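Local coordinates for ribosome-inactivating protein 3 (Zea mays, PDB 2PQG) that is a plant protein of the ribosome-inactivating protein family, combining a mixed beta sheet with numerous helices in a single chain, at residues A[13-16]-A[17-21]; A[24-27]-A[28-32]; A[168-171]-A[172-175]; A[210-213]-A[214-218]; A[224-227]-A[228-232]. One frame throughout, in Å; residues are numbered along the deposited sequence.

Overall arrangement
All five contacts are local, each within one continuous stretch of chain, and they follow one another in series. Contacts 1 and 2 share helix 15-27, with centres about 17 Å apart; side chains of both reach strand 2-7, an outermost strand of the mixed sheet. Contact 3 begins helix 171-189 and lies across the chain's centre from both, its centre about 28 Å from that of contact 1. Contacts 4 and 5 occupy the successive helices 211-217 and 220-232, centres about 20 Å apart. Contacts 3 and 5 are farthest apart, about 37 Å between centres. They are separate features: helix starts in contacts 1, 3 and 4, a helix end in contact 2.

Contact 1. Residues A[13-16]-A[17-21]; sequences YPYS and AFIAS
Tyr15 and Ile19, one turn apart at the start of helix 15-27, make a CH-pi contact: Ile19 CG1 lies over one face of the phenol ring, 3.7 Å from the centroid of the Tyr15 ring and 17° off its normal. The methyl end of the isoleucine continues across the same ring, with Ile19 CD1 3.6 Å from Tyr15 CZ. With its CG swung anti to the backbone N (chi1 168°), the ring of Tyr15 is turned along the helix and meets this branch. A second apolar group forms round Ala17, whose small methyl fits between larger neighbours: Ala17 CB is 3.5 Å from Tyr13 CE1 and 3.6 Å from Pro14 CG. Further out, the hydroxyl of Tyr13 arrives at the edge of the Phe18 ring, in its plane.

Backbone hydrogen bonds start the helix. Proline suits the N-cap because the start of a helix needs no N-H donor from it; Pro14 O accepts from Ala17 N at 3.0 Å, and weakly from Phe18 N. The regular pattern then takes over, as Ile19 N donates to Tyr15 O at 3.0 Å.

Outside the segments, Phe18 stacks on Phe6 of strand 2-7, and Tyr15 OH bonds to Met183 O. The chemistry is therefore divided: Tyr15 offers an apolar face to Ile19, while the hydroxyl of this buried residue is satisfied by a backbone carbonyl elsewhere in the fold.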
loop_
_atom_site.group_PDB
_atom_site.type_symbol
_atom_site.label_atom_id
_atom_site.label_comp_id
_atom_site.label_asym_id
_atom_site.label_seq_id
_atom_site.Cartn_x
_atom_site.Cartn_y
_atom_site.Cartn_z
ATOM N N TYR A 13 -4.434 -20.418 -2.800
ATOM C CA TYR A 13 -3.374 -19.545 -3.321
ATOM C C TYR A 13 -2.879 -18.656 -2.174
ATOM O O TYR A 13 -3.469 -17.604 -1.887
ATOM C CB TYR A 13 -3.917 -18.661 -4.459
ATOM C CG TYR A 13 -2.852 -17.962 -5.283
ATOM C CD1 TYR A 13 -1.621 -17.619 -4.727
ATOM C CD2 TYR A 13 -3.091 -17.604 -6.606
ATOM C CE1 TYR A 13 -0.658 -16.936 -5.460
ATOM C CE2 TYR A 13 -2.132 -16.915 -7.349
ATOM C CZ TYR A 13 -0.918 -16.582 -6.765
ATOM O OH TYR A 13 0.025 -15.870 -7.473
ATOM N N PRO A 14 -1.776 -19.058 -1.517
ATOM C CA PRO A 14 -1.237 -18.277 -0.400
ATOM C C PRO A 14 -0.719 -16.884 -0.729
ATOM O O PRO A 14 -0.145 -16.647 -1.784
ATOM C CB PRO A 14 -0.154 -19.192 0.164
ATOM C CG PRO A 14 0.315 -19.956 -1.050
ATOM C CD PRO A 14 -0.959 -20.261 -1.775
ATOM N N TYR A 15 -0.943 -15.958 0.196
ATOM C CA TYR A 15 -0.495 -14.582 0.052
ATOM C C TYR A 15 1.018 -14.551 -0.214
ATOM O O TYR A 15 1.490 -13.774 -1.046
ATOM C CB TYR A 15 -0.838 -13.802 1.331
ATOM C CG TYR A 15 -0.197 -12.436 1.452
ATOM C CD1 TYR A 15 -0.673 -11.344 0.720
ATOM C CD2 TYR A 15 0.873 -12.229 2.324
ATOM C CE1 TYR A 15 -0.104 -10.072 0.860
ATOM C CE2 TYR A 15 1.455 -10.968 2.471
ATOM C CZ TYR A 15 0.957 -9.892 1.740
ATOM O OH TYR A 15 1.507 -8.639 1.907
ATOM N N SER A 16 1.768 -15.399 0.490
ATOM C CA SER A 16 3.227 -15.465 0.339
ATOM C C SER A 16 3.637 -15.780 -1.094
ATOM O O SER A 16 4.682 -15.331 -1.563
ATOM C CB SER A 16 3.807 -16.532 1.264
ATOM O OG SER A 16 3.216 -17.790 0.991
ATOM N N ALA A 17 2.806 -16.565 -1.773
ATOM C CA ALA A 17 3.059 -16.956 -3.151
ATOM C C ALA A 17 2.933 -15.748 -4.068
ATOM O O ALA A 17 3.755 -15.529 -4.963
ATOM C CB ALA A 17 2.070 -18.019 -3.565
ATOM N N PHE A 18 1.887 -14.966 -3.848
ATOM C CA PHE A 18 1.659 -13.785 -4.653
ATOM C C PHE A 18 2.790 -12.781 -4.456
ATOM O O PHE A 18 3.249 -12.151 -5.402
ATOM C CB PHE A 18 0.334 -13.148 -4.267
ATOM C CG PHE A 18 -0.005 -11.952 -5.080
ATOM C CD1 PHE A 18 -0.161 -12.061 -6.461
ATOM C CD2 PHE A 18 -0.138 -10.711 -4.479
ATOM C CE1 PHE A 18 -0.452 -10.940 -7.236
ATOM C CE2 PHE A 18 -0.426 -9.583 -5.236
ATOM C CZ PHE A 18 -0.583 -9.694 -6.622
ATOM N N ILE A 19 3.228 -12.627 -3.219
ATOM C CA ILE A 19 4.305 -11.705 -2.917
ATOM C C ILE A 19 5.573 -12.168 -3.635
ATOM O O ILE A 19 6.192 -11.417 -4.395
ATOM C CB ILE A 19 4.548 -11.647 -1.382
ATOM C CG1 ILE A 19 3.305 -11.075 -0.699
ATOM C CG2 ILE A 19 5.796 -10.816 -1.055
ATOM C CD1 ILE A 19 2.902 -9.722 -1.235
ATOM N N ALA A 20 5.938 -13.423 -3.397
ATOM C CA ALA A 20 7.125 -14.008 -3.994
ATOM C C ALA A 20 7.096 -13.901 -5.507
ATOM O O ALA A 20 8.132 -13.688 -6.139
ATOM C CB ALA A 20 7.248 -15.460 -3.583
ATOM N N SER A 21 5.911 -14.052 -6.088
ATOM C CA SER A 21 5.755 -13.973 -7.536
ATOM C C SER A 21 5.881 -12.532 -8.041
ATOM O O SER A 21 6.573 -12.264 -9.020
ATOM C CB SER A 21 4.400 -14.574 -7.937
ATOM O OG SER A 21 4.107 -14.335 -9.303
#

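Contact 2. Residues A[24-27]-A[28-32]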
loop_
_atom_site.group_PDB
_atom_site.type_symbol
_atom_site.label_atom_id
_atom_site.label_comp_id
_atom_site.label_asym_id
_atom_site.label_seq_id
_atom_site.Cartn_x
_atom_site.Cartn_y
_atom_site.Cartn_z
ATOM N N LYS A 24 9.442 -11.038 -7.746
ATOM C CA LYS A 24 10.297 -11.585 -8.800
ATOM C C LYS A 24 10.154 -10.817 -10.122
ATOM O O LYS A 24 11.132 -10.646 -10.856
ATOM C CB LYS A 24 9.980 -13.073 -9.018
ATOM C CG LYS A 24 10.687 -13.701 -10.215
ATOM C CD LYS A 24 10.543 -15.220 -10.238
ATOM C CE LYS A 24 11.318 -15.825 -11.404
ATOM N NZ LYS A 24 10.929 -15.186 -12.691
ATOM N N ASP A 25 8.949 -10.344 -10.419
ATOM C CA ASP A 25 8.735 -9.597 -11.649
ATOM C C ASP A 25 9.241 -8.163 -11.508
ATOM O O ASP A 25 9.656 -7.543 -12.487
ATOM C CB ASP A 25 7.250 -9.604 -12.007
ATOM C CG ASP A 25 6.708 -11.013 -12.218
ATOM O OD1 ASP A 25 5.469 -11.182 -12.260
ATOM O OD2 ASP A 25 7.525 -11.955 -12.346
ATOM N N VAL A 26 9.205 -7.648 -10.282
ATOM C CA VAL A 26 9.655 -6.288 -9.974
ATOM C C VAL A 26 11.180 -6.226 -9.942
ATOM O O VAL A 26 11.789 -5.267 -10.412
ATOM C CB VAL A 26 9.109 -5.819 -8.597
ATOM C CG1 VAL A 26 9.751 -4.495 -8.191
ATOM C CG2 VAL A 26 7.595 -5.677 -8.663
ATOM N N ILE A 27 11.786 -7.258 -9.372
ATOM C CA ILE A 27 13.235 -7.350 -9.278
ATOM C C ILE A 27 13.821 -7.438 -10.691
ATOM O O ILE A 27 14.991 -7.120 -10.906
ATOM C CB ILE A 27 13.639 -8.570 -8.418
ATOM C CG1 ILE A 27 13.270 -8.294 -6.963
ATOM C CG2 ILE A 27 15.127 -8.841 -8.527
ATOM C CD1 ILE A 27 13.476 -9.473 -6.040
ATOM N N LYS A 28 13.003 -7.854 -11.656
ATOM C CA LYS A 28 13.473 -7.919 -13.030
ATOM C C LYS A 28 13.842 -6.511 -13.456
ATOM O O LYS A 28 14.749 -6.324 -14.258
ATOM C CB LYS A 28 12.397 -8.469 -13.966
ATOM C CG LYS A 28 12.459 -9.976 -14.152
ATOM C CD LYS A 28 11.275 -10.483 -14.959
ATOM C CE LYS A 28 11.118 -11.979 -14.790
ATOM N NZ LYS A 28 9.682 -12.360 -14.676
ATOM N N HIS A 29 13.150 -5.520 -12.905
ATOM C CA HIS A 29 13.432 -4.135 -13.253
ATOM C C HIS A 29 14.286 -3.402 -12.210
ATOM O O HIS A 29 14.353 -2.171 -12.216
ATOM C CB HIS A 29 12.122 -3.388 -13.480
ATOM C CG HIS A 29 11.249 -4.009 -14.527
ATOM N ND1 HIS A 29 11.320 -3.666 -15.865
ATOM C CD2 HIS A 29 10.291 -4.962 -14.439
ATOM C CE1 HIS A 29 10.444 -4.377 -16.548
ATOM N NE2 HIS A 29 9.805 -5.173 -15.708
ATOM N N CYS A 30 14.946 -4.149 -11.325
ATOM C CA CYS A 30 15.796 -3.540 -10.303
ATOM C C CYS A 30 17.297 -3.690 -10.614
ATOM O O CYS A 30 17.683 -4.369 -11.567
ATOM C CB CYS A 30 15.486 -4.141 -8.929
ATOM S SG CYS A 30 13.850 -3.705 -8.273
ATOM N N THR A 31 18.140 -3.041 -9.816
ATOM C CA THR A 31 19.580 -3.127 -10.025
ATOM C C THR A 31 20.247 -3.721 -8.804
ATOM O O THR A 31 19.689 -3.692 -7.710
ATOM C CB THR A 31 20.227 -1.737 -10.308
ATOM O OG1 THR A 31 19.981 -0.842 -9.211
ATOM C CG2 THR A 31 19.669 -1.142 -11.595
ATOM N N ASP A 32 21.437 -4.271 -8.996
ATOM C CA ASP A 32 22.177 -4.852 -7.893
ATOM C C ASP A 32 23.286 -3.881 -7.503
ATOM O O ASP A 32 24.225 -3.670 -8.264
ATOM C CB ASP A 32 22.762 -6.205 -8.303
ATOM C CG ASP A 32 23.455 -6.917 -7.152
ATOM O OD1 ASP A 32 23.935 -8.055 -7.348
ATOM O OD2 ASP A 32 23.525 -6.341 -6.045
#
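Asp25 and Lys28 carry a surface contact towards the end of helix 15-27, where the chain leaves the helix for the loop that leads to strand 51-57. Their side chains lie side by side and point the same way, and they meet in a salt bridge between Asp25 OD2 and Lys28 NZ of 3.2 Å, weak as a hydrogen bond. Lys24 comes up from one turn earlier with its chain bent at the last torsion (chi4 -54°), which brings Lys24 NZ to 3.7 Å from Lys28 NZ. Long lysines suit this exposed surface: Lys28 pairs with Asp25, while the ammonium of Lys24 is a like charge close to that of Lys28.

The backbone changes pattern here, as bonds from residue i+3 back to residue i replace the i+4 pattern of the helix. His29 N donates to Val26 O at 2.9 Å, and Cys30 N to Ile27 O at 3.0 Å; the latter closes a type I beta turn from Ile27 to Cys30. Lys28 N has only weak bonds, to Lys24 O and Asp25 O.

Two side chains of the loop touch the last helical turn. The edge of the His29 imidazole faces the carbonyl of Asp25, with His29 CD2 3.3 Å from Asp25 O, and its ring also meets that of Phe2. Cys30 SG sits 4.2 Å from Val26 CG1, a compact, apolar neighbour for a buried valine.

Asp25 OD1 also lies close to Glu4 OE2, so the lysine charges probably help to offset a local concentration of negative charge.

Contact 3. Residues A[168-171]-A[172-175]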
loop_
_atom_site.group_PDB
_atom_site.type_symbol
_atom_site.label_atom_id
_atom_site.label_comp_id
_atom_site.label_asym_id
_atom_site.label_seq_id
_atom_site.Cartn_x
_atom_site.Cartn_y
_atom_site.Cartn_z
ATOM N N ASP A 168 -16.874 13.374 6.544
ATOM C CA ASP A 168 -16.020 12.236 6.197
ATOM C C ASP A 168 -16.782 11.215 5.348
ATOM O O ASP A 168 -16.939 10.059 5.747
ATOM C CB ASP A 168 -15.502 11.586 7.481
ATOM C CG ASP A 168 -14.230 10.797 7.264
ATOM O OD1 ASP A 168 -13.633 10.906 6.169
ATOM O OD2 ASP A 168 -13.818 10.073 8.197
ATOM N N PRO A 169 -17.261 11.635 4.159
ATOM C CA PRO A 169 -18.015 10.792 3.221
ATOM C C PRO A 169 -17.321 9.503 2.760
ATOM O O PRO A 169 -17.976 8.460 2.693
ATOM C CB PRO A 169 -18.305 11.740 2.055
ATOM C CG PRO A 169 -18.336 13.089 2.710
ATOM C CD PRO A 169 -17.157 13.012 3.641
ATOM N N GLN A 170 -16.024 9.558 2.432
ATOM C CA GLN A 170 -15.320 8.349 1.991
ATOM C C GLN A 170 -14.493 7.726 3.111
ATOM O O GLN A 170 -13.396 7.202 2.869
ATOM C CB GLN A 170 -14.376 8.605 0.801
ATOM C CG GLN A 170 -14.681 9.808 -0.070
ATOM C CD GLN A 170 -15.433 9.464 -1.338
ATOM O OE1 GLN A 170 -14.903 8.804 -2.230
ATOM N NE2 GLN A 170 -16.678 9.920 -1.426
ATOM N N ALA A 171 -15.005 7.793 4.336
ATOM C CA ALA A 171 -14.316 7.184 5.463
ATOM C C ALA A 171 -14.152 5.713 5.096
ATOM O O ALA A 171 -13.081 5.132 5.276
ATOM C CB ALA A 171 -15.151 7.319 6.749
ATOM N N ASP A 172 -15.225 5.127 4.562
ATOM C CA ASP A 172 -15.227 3.721 4.166
ATOM C C ASP A 172 -14.170 3.416 3.109
ATOM O O ASP A 172 -13.440 2.431 3.223
ATOM C CB ASP A 172 -16.611 3.316 3.651
ATOM C CG ASP A 172 -16.676 1.862 3.242
ATOM O OD1 ASP A 172 -16.395 0.985 4.092
ATOM O OD2 ASP A 172 -17.006 1.600 2.064
ATOM N N THR A 173 -14.095 4.259 2.085
ATOM C CA THR A 173 -13.114 4.087 1.031
ATOM C C THR A 173 -11.698 4.237 1.606
ATOM O O THR A 173 -10.831 3.405 1.351
ATOM C CB THR A 173 -13.322 5.124 -0.091
ATOM O OG1 THR A 173 -14.569 4.875 -0.746
ATOM C CG2 THR A 173 -12.208 5.046 -1.111
ATOM N N LYS A 174 -11.455 5.288 2.380
ATOM C CA LYS A 174 -10.126 5.466 2.961
ATOM C C LYS A 174 -9.711 4.227 3.737
ATOM O O LYS A 174 -8.541 3.852 3.757
ATOM C CB LYS A 174 -10.098 6.656 3.918
ATOM C CG LYS A 174 -10.274 7.991 3.261
ATOM C CD LYS A 174 -9.993 9.083 4.263
ATOM C CE LYS A 174 -10.546 10.399 3.795
ATOM N NZ LYS A 174 -10.707 11.306 4.956
ATOM N N SER A 175 -10.686 3.600 4.381
ATOM C CA SER A 175 -10.450 2.419 5.191
ATOM C C SER A 175 -10.054 1.211 4.358
ATOM O O SER A 175 -9.092 0.522 4.685
ATOM C CB SER A 175 -11.703 2.110 6.005
ATOM O OG SER A 175 -11.552 0.905 6.720
HETATM O O HOH W 1 -17.084 5.886 1.431
#
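Lys174 and Asp168 reach towards each other at an angle. The lysine chain runs extended beyond CG back past the start of its own helix, and Lys174 NZ forms a salt bridge with Asp168 OD1 at 3.2 Å, on the syn side of the carboxylate and 26° out of its plane. A long lysine suits the place, since it can reach back over the turn to an aspartate six residues earlier. Asp168 can receive it because its CG is anti to the backbone N (chi1 -157°), which brings the carboxylate nearer to the helix. On the way the aliphatic part of the lysine brushes a carbonyl, with Lys174 CG 3.2 Å from Gln170 O.

The pair spans the short link between helices 159-167 and 171-189: a type I beta turn from Asp168 to Ala171, with Gln170 at the N-cap. Pro169, which has no N-H to offer, fits the second position of the turn. Gln170 O accepts from Lys174 N at 2.8 Å in an almost straight bond (177°), so the same lysine is held at both its backbone and its tip.

Gln170 and Thr173 meet through their CB atoms, 3.7 Å apart, while the bent glutamine chain leads away to Phe105 and Lys139. A water donates to Pro169 O at 3.0 Å and weakly accepts from Thr173 N, an amide of the first turn.

Contact 4. Residues A[210-213]-A[214-218]; sequences TVTQ and GKQVQ
Thr212 and Gln216 form part of the tight side of this contact, one turn apart in helix 211-217. Gln216 CG presses against a backbone carbonyl, 3.0 Å from Thr212 O, and on the next residue pair Val217 CG2 lies 3.1 Å from Gln213 O. The valine branch gets there by standing anti to its own carbonyl carbon, beside the backbone N. Here the hydrogen bonds are short and regular: Val217 N donates to Gln213 O at 2.8 Å, and Gly214 N to Thr210 O at 3.0 Å. Glycine, lacking a side chain, takes up little space at this buried position.

Thr210 is the N-cap. Its hydroxyl stands at chi1 65°, between backbone N and carbonyl carbon, where Thr210 OG1 accepts from Gln213 N at 3.0 Å; threonine suits the place because it supplies this capping acceptor.

The solvent side is looser. Val211 and Lys215 lie alongside each other and point the same way, yet the nearest approach of their side chains is 4.0 Å, between Val211 CG1 and Lys215 NZ. The extended lysine places its aliphatic stem beside the exposed valine.

The buried flank of the helix meets the rest of the fold. Val217 touches Tyr109 of helix 109-112 and also Leu118, while Gln216 packs on Ile246 and Ile255 and donates a weak hydrogen bond from NE2 to Leu244 O; helix 220-232 is the next in the chain.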
loop_
_atom_site.group_PDB
_atom_site.type_symbol
_atom_site.label_atom_id
_atom_site.label_comp_id
_atom_site.label_asym_id
_atom_site.label_seq_id
_atom_site.Cartn_x
_atom_site.Cartn_y
_atom_site.Cartn_z
ATOM N N THR A 210 2.717 -4.646 14.420
ATOM C CA THR A 210 2.933 -4.130 15.772
ATOM C C THR A 210 3.190 -2.612 15.608
ATOM O O THR A 210 3.353 -2.100 14.484
ATOM C CB THR A 210 4.185 -4.743 16.446
ATOM O OG1 THR A 210 5.371 -4.340 15.739
ATOM C CG2 THR A 210 4.082 -6.239 16.460
ATOM N N VAL A 211 3.212 -1.891 16.726
ATOM C CA VAL A 211 3.460 -0.456 16.717
ATOM C C VAL A 211 4.820 -0.207 16.084
ATOM O O VAL A 211 4.979 0.661 15.215
ATOM C CB VAL A 211 3.476 0.107 18.148
ATOM C CG1 VAL A 211 4.161 1.478 18.182
ATOM C CG2 VAL A 211 2.060 0.202 18.672
ATOM N N THR A 212 5.797 -0.989 16.522
ATOM C CA THR A 212 7.157 -0.853 16.028
ATOM C C THR A 212 7.260 -1.111 14.537
ATOM O O THR A 212 7.998 -0.408 13.844
ATOM C CB THR A 212 8.115 -1.799 16.779
ATOM O OG1 THR A 212 8.109 -1.462 18.172
ATOM C CG2 THR A 212 9.532 -1.678 16.227
ATOM N N GLN A 213 6.530 -2.114 14.048
ATOM C CA GLN A 213 6.551 -2.441 12.622
ATOM C C GLN A 213 6.011 -1.257 11.841
ATOM O O GLN A 213 6.590 -0.844 10.827
ATOM C CB GLN A 213 5.689 -3.666 12.321
ATOM C CG GLN A 213 6.254 -4.989 12.798
ATOM C CD GLN A 213 5.475 -6.179 12.258
ATOM O OE1 GLN A 213 5.913 -6.858 11.325
ATOM N NE2 GLN A 213 4.307 -6.429 12.837
ATOM N N GLY A 214 4.901 -0.712 12.334
ATOM C CA GLY A 214 4.284 0.427 11.688
ATOM C C GLY A 214 5.237 1.602 11.587
ATOM O O GLY A 214 5.283 2.294 10.571
ATOM N N LYS A 215 6.007 1.837 12.639
ATOM C CA LYS A 215 6.945 2.950 12.617
ATOM C C LYS A 215 8.071 2.765 11.610
ATOM O O LYS A 215 8.537 3.729 11.017
ATOM C CB LYS A 215 7.516 3.184 14.010
ATOM C CG LYS A 215 6.737 4.198 14.815
ATOM C CD LYS A 215 6.862 3.871 16.281
ATOM C CE LYS A 215 6.496 5.045 17.178
ATOM N NZ LYS A 215 6.573 4.637 18.621
ATOM N N GLN A 216 8.508 1.530 11.416
ATOM C CA GLN A 216 9.569 1.262 10.461
ATOM C C GLN A 216 8.992 1.400 9.066
ATOM O O GLN A 216 9.619 1.971 8.171
ATOM C CB GLN A 216 10.090 -0.149 10.647
ATOM C CG GLN A 216 10.416 -0.469 12.070
ATOM C CD GLN A 216 10.828 -1.899 12.228
ATOM O OE1 GLN A 216 10.042 -2.815 11.972
ATOM N NE2 GLN A 216 12.073 -2.112 12.639
ATOM N N VAL A 217 7.791 0.860 8.890
ATOM C CA VAL A 217 7.106 0.923 7.609
ATOM C C VAL A 217 7.012 2.368 7.135
ATOM O O VAL A 217 7.210 2.663 5.949
ATOM C CB VAL A 217 5.673 0.338 7.712
ATOM C CG1 VAL A 217 4.855 0.732 6.492
ATOM C CG2 VAL A 217 5.741 -1.166 7.817
ATOM N N GLN A 218 6.708 3.263 8.068
ATOM C CA GLN A 218 6.569 4.671 7.748
ATOM C C GLN A 218 7.900 5.348 7.492
ATOM O O GLN A 218 7.929 6.507 7.097
ATOM C CB GLN A 218 5.836 5.401 8.870
ATOM C CG GLN A 218 4.357 5.065 8.955
ATOM C CD GLN A 218 3.610 5.990 9.890
ATOM O OE1 GLN A 218 3.508 5.736 11.089
ATOM N NE2 GLN A 218 3.097 7.083 9.343
#

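Contact 5. Residues A[224-227]-A[228-232]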
loop_
_atom_site.group_PDB
_atom_site.type_symbol
_atom_site.label_atom_id
_atom_site.label_comp_id
_atom_site.label_asym_id
_atom_site.label_seq_id
_atom_site.Cartn_x
_atom_site.Cartn_y
_atom_site.Cartn_z
ATOM N N SER A 224 15.969 3.155 3.610
ATOM C CA SER A 224 16.503 2.946 2.272
ATOM C C SER A 224 17.796 3.750 2.187
ATOM O O SER A 224 18.776 3.289 1.611
ATOM C CB SER A 224 15.524 3.424 1.203
ATOM O OG SER A 224 14.468 2.498 1.057
ATOM N N LYS A 225 17.793 4.953 2.762
ATOM C CA LYS A 225 18.988 5.797 2.768
ATOM C C LYS A 225 20.089 5.109 3.579
ATOM O O LYS A 225 21.254 5.096 3.179
ATOM C CB LYS A 225 18.672 7.173 3.364
ATOM C CG LYS A 225 17.740 8.007 2.492
ATOM C CD LYS A 225 17.554 9.445 2.990
ATOM C CE LYS A 225 16.833 10.262 1.925
ATOM N NZ LYS A 225 16.854 11.723 2.186
ATOM N N ALA A 226 19.713 4.530 4.715
ATOM C CA ALA A 226 20.668 3.818 5.550
ATOM C C ALA A 226 21.224 2.632 4.769
ATOM O O ALA A 226 22.403 2.298 4.893
ATOM C CB ALA A 226 19.998 3.331 6.833
ATOM N N ALA A 227 20.375 1.993 3.967
ATOM C CA ALA A 227 20.811 0.848 3.179
ATOM C C ALA A 227 22.022 1.259 2.357
ATOM O O ALA A 227 23.010 0.523 2.269
ATOM C CB ALA A 227 19.690 0.375 2.271
ATOM N N PHE A 228 21.939 2.447 1.766
ATOM C CA PHE A 228 23.028 2.982 0.952
ATOM C C PHE A 228 24.228 3.417 1.797
ATOM O O PHE A 228 25.378 3.247 1.385
ATOM C CB PHE A 228 22.536 4.162 0.107
ATOM C CG PHE A 228 21.874 3.750 -1.182
ATOM C CD1 PHE A 228 20.609 3.162 -1.189
ATOM C CD2 PHE A 228 22.525 3.948 -2.397
ATOM C CE1 PHE A 228 20.010 2.772 -2.387
ATOM C CE2 PHE A 228 21.935 3.560 -3.597
ATOM C CZ PHE A 228 20.674 2.975 -3.593
ATOM N N GLU A 229 23.962 3.979 2.975
ATOM C CA GLU A 229 25.040 4.401 3.861
ATOM C C GLU A 229 25.838 3.192 4.348
ATOM O O GLU A 229 27.056 3.270 4.501
ATOM C CB GLU A 229 24.491 5.157 5.073
ATOM C CG GLU A 229 25.557 5.424 6.133
ATOM C CD GLU A 229 25.064 6.268 7.295
ATOM O OE1 GLU A 229 25.808 6.370 8.297
ATOM O OE2 GLU A 229 23.947 6.831 7.208
ATOM N N TRP A 230 25.140 2.083 4.601
ATOM C CA TRP A 230 25.790 0.869 5.075
ATOM C C TRP A 230 26.547 0.180 3.959
ATOM O O TRP A 230 27.390 -0.690 4.204
ATOM C CB TRP A 230 24.770 -0.079 5.724
ATOM C CG TRP A 230 24.520 0.241 7.171
ATOM C CD1 TRP A 230 25.440 0.643 8.098
ATOM C CD2 TRP A 230 23.271 0.149 7.862
ATOM N NE1 TRP A 230 24.840 0.805 9.325
ATOM C CE2 TRP A 230 23.508 0.510 9.209
ATOM C CE3 TRP A 230 21.973 -0.206 7.475
ATOM C CZ2 TRP A 230 22.497 0.528 10.170
ATOM C CZ3 TRP A 230 20.966 -0.188 8.436
ATOM C CH2 TRP A 230 21.237 0.178 9.767
ATOM N N ALA A 231 26.233 0.558 2.724
ATOM C CA ALA A 231 26.938 0.026 1.561
ATOM C C ALA A 231 28.361 0.636 1.620
ATOM O O ALA A 231 29.352 -0.029 1.314
ATOM C CB ALA A 231 26.259 0.473 0.278
ATOM N N ASP A 232 28.458 1.910 2.005
ATOM C CA ASP A 232 29.747 2.595 2.081
ATOM C C ASP A 232 30.492 2.311 3.389
ATOM O O ASP A 232 31.683 2.011 3.362
ATOM C CB ASP A 232 29.558 4.111 1.922
ATOM C CG ASP A 232 29.231 4.519 0.492
ATOM O OD1 ASP A 232 28.984 5.722 0.255
ATOM O OD2 ASP A 232 29.230 3.639 -0.396
#
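Trp230 receives Ala226 over one face of its indole: Ala226 CB sits 4.0 Å from Trp230 CZ3, over the face but offset to the rim beside CE3 and CZ3. Phe228 is approached differently, at its edge, where the carbonyl oxygen of Ser224 lies in the ring plane with Ser224 O 3.3 Å from Phe228 CD1. The edge of a phenyl ring carries slightly positive hydrogens, so it suits a carbonyl oxygen better than a face would.

Both rings grow from the same helix, 220-232, with CG anti to the carbonyl carbon and beside the backbone N. For Trp230 (chi1 -85°) this sends the indole back over the preceding turn, where Trp230 CE3 comes 3.6 Å from Ala226 O. Alanine is apt here, since its single methyl lets the broad ring settle close to the helix.

The backbone between the turns is helical. Trp230 N donates to Ala226 O at 2.8 Å, so Ala226 holds its partner by carbonyl as well as methyl. Glu229 N donates to Lys225 O at 2.9 Å, and Phe228 N to Ser224 O at 3.3 Å. In the last turn the bond from Ala231 N to Ala227 O is weak.

Beyond the helix, Ala226 and Trp230 both touch Ile238 and Met241, the latter in helix 239-242, whereas the ring of Phe228 meets His33. Trp230 NE1 donates to Ala236 O, which satisfies the one polar atom of the buried indole: its apolar surface can pack against alanine and methionine, and this bond probably fixes the ring's rotation.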